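Local coordinates for protein sulfate adenylyltransferase (Allochromatium vinosum, PDB 4DNX) that catalyses the transfer of the adenylyl group of ATP to sulfate, giving adenosine 5'-phosphosulfate and diphosphate, at residues E19-H22 against R23-E27. Residues are numbered along the deposited sequence; the frame is centred on the assembly and turned at random.
Sequences EQHH and RLSSE
R23, L24, S25 and S26 each give their backbone N-H to the carbonyl oxygen four residues back, on E19, Q20, H21 and H22, the i+4 to i bonding of an alpha helix; S25 N to H21 O spans 2.9 Å, with an N-H...O angle of 163°. The two serines turn back on the same carbonyls. With OG beside its own backbone N (chi1 -73°), S25 brings the hydroxyl 3.1 Å from H21 O, a bond that is not settled, since the one proton could go to a different acceptor; the S26 OG bond to H22 O is weak. S25 OG also lies in the plane of the H21 ring, at its edge, 3.4 Å from CD2. On another side of the helix the aliphatic part of R23 runs alongside E19, CD 4.1 Å from E19 CG, before bending at chi3. Q20 OE1 approaches the R23 guanidinium obliquely, 3.8 Å from R23 NE. Towards the second subunit, H22 NE2 hydrogen-bonds D172 of that chain and E19 packs on its L233; E27 forms a salt bridge with R98 of its own chain. Helix 18-28, in the PUA-like domain, is thus held internally by backbone bonds, while polar side chains tie it to the domain and the dimer partner.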
loop_
_atom_site.group_PDB
_atom_site.type_symbol
_atom_site.label_atom_id
_atom_site.label_comp_id
_atom_site.label_asym_id
_atom_site.label_seq_id
_atom_site.Cartn_x
_atom_site.Cartn_y
_atom_site.Cartn_z
ATOM N N GLU A 19 8.628 16.427 -3.519
ATOM C CA GLU A 19 9.050 17.586 -4.317
ATOM C C GLU A 19 9.989 17.179 -5.459
ATOM O O GLU A 19 9.810 17.621 -6.615
ATOM C CB GLU A 19 9.666 18.672 -3.432
ATOM C CG GLU A 19 10.195 19.805 -4.259
ATOM C CD GLU A 19 10.135 21.132 -3.555
ATOM O OE1 GLU A 19 11.006 21.371 -2.689
ATOM O OE2 GLU A 19 9.227 21.938 -3.877
ATOM N N GLN A 20 10.971 16.326 -5.160
ATOM C CA GLN A 20 11.883 15.756 -6.182
ATOM C C GLN A 20 11.131 14.886 -7.211
ATOM O O GLN A 20 11.388 14.951 -8.417
ATOM C CB GLN A 20 12.977 14.906 -5.522
ATOM C CG GLN A 20 14.128 15.727 -4.882
ATOM C CD GLN A 20 14.773 16.732 -5.857
ATOM O OE1 GLN A 20 14.870 17.935 -5.566
ATOM N NE2 GLN A 20 15.197 16.238 -7.027
ATOM N N HIS A 21 10.185 14.093 -6.718
ATOM C CA HIS A 21 9.274 13.341 -7.608
ATOM C C HIS A 21 8.548 14.219 -8.630
ATOM O O HIS A 21 8.561 13.924 -9.859
ATOM C CB HIS A 21 8.252 12.603 -6.731
ATOM C CG HIS A 21 7.382 11.626 -7.464
ATOM N ND1 HIS A 21 6.698 10.629 -6.800
ATOM C CD2 HIS A 21 7.010 11.527 -8.769
ATOM C CE1 HIS A 21 5.996 9.913 -7.671
ATOM N NE2 HIS A 21 6.149 10.447 -8.869
ATOM N N HIS A 22 7.963 15.314 -8.148
ATOM C CA HIS A 22 7.233 16.244 -9.035
ATOM C C HIS A 22 8.181 16.883 -10.041
ATOM O O HIS A 22 7.849 17.005 -11.221
ATOM C CB HIS A 22 6.497 17.338 -8.234
ATOM C CG HIS A 22 5.518 16.805 -7.227
ATOM N ND1 HIS A 22 5.069 17.559 -6.162
ATOM C CD2 HIS A 22 4.901 15.599 -7.131
ATOM C CE1 HIS A 22 4.215 16.839 -5.449
ATOM N NE2 HIS A 22 4.117 15.640 -6.001
ATOM N N ARG A 23 9.373 17.268 -9.584
ATOM C CA ARG A 23 10.350 17.878 -10.505
ATOM C C ARG A 23 10.806 16.907 -11.609
ATOM O O ARG A 23 10.930 17.317 -12.795
ATOM C CB ARG A 23 11.559 18.400 -9.736
ATOM C CG ARG A 23 11.223 19.675 -8.979
ATOM C CD ARG A 23 12.176 19.955 -7.820
ATOM N NE ARG A 23 13.514 20.289 -8.286
ATOM C CZ ARG A 23 13.961 21.526 -8.487
ATOM N NH1 ARG A 23 13.170 22.574 -8.271
ATOM N NH2 ARG A 23 15.201 21.712 -8.918
ATOM N N LEU A 24 11.047 15.651 -11.221
ATOM C CA LEU A 24 11.475 14.620 -12.169
ATOM C C LEU A 24 10.357 14.278 -13.159
ATOM O O LEU A 24 10.604 14.098 -14.368
ATOM C CB LEU A 24 11.948 13.351 -11.432
ATOM C CG LEU A 24 13.343 13.513 -10.786
ATOM C CD1 LEU A 24 13.755 12.301 -9.903
ATOM C CD2 LEU A 24 14.413 13.755 -11.848
ATOM N N SER A 25 9.135 14.157 -12.642
ATOM C CA SER A 25 7.975 13.884 -13.510
ATOM C C SER A 25 7.833 14.986 -14.554
ATOM O O SER A 25 7.569 14.713 -15.744
ATOM C CB SER A 25 6.680 13.832 -12.699
ATOM O OG SER A 25 6.693 12.638 -11.984
ATOM N N SER A 26 7.999 16.230 -14.111
ATOM C CA SER A 26 7.920 17.365 -15.031
ATOM C C SER A 26 9.012 17.303 -16.080
ATOM O O SER A 26 8.748 17.499 -17.280
ATOM C CB SER A 26 8.026 18.681 -14.257
ATOM O OG SER A 26 6.766 19.014 -13.731
ATOM N N GLU A 27 10.236 17.035 -15.632
ATOM C CA GLU A 27 11.402 16.926 -16.522
ATOM C C GLU A 27 11.216 15.829 -17.557
ATOM O O GLU A 27 11.594 16.005 -18.721
ATOM C CB GLU A 27 12.663 16.596 -15.714
ATOM C CG GLU A 27 13.956 16.701 -16.516
ATOM C CD GLU A 27 15.203 16.192 -15.784
ATOM O OE1 GLU A 27 15.107 15.803 -14.592
ATOM O OE2 GLU A 27 16.299 16.168 -16.420
#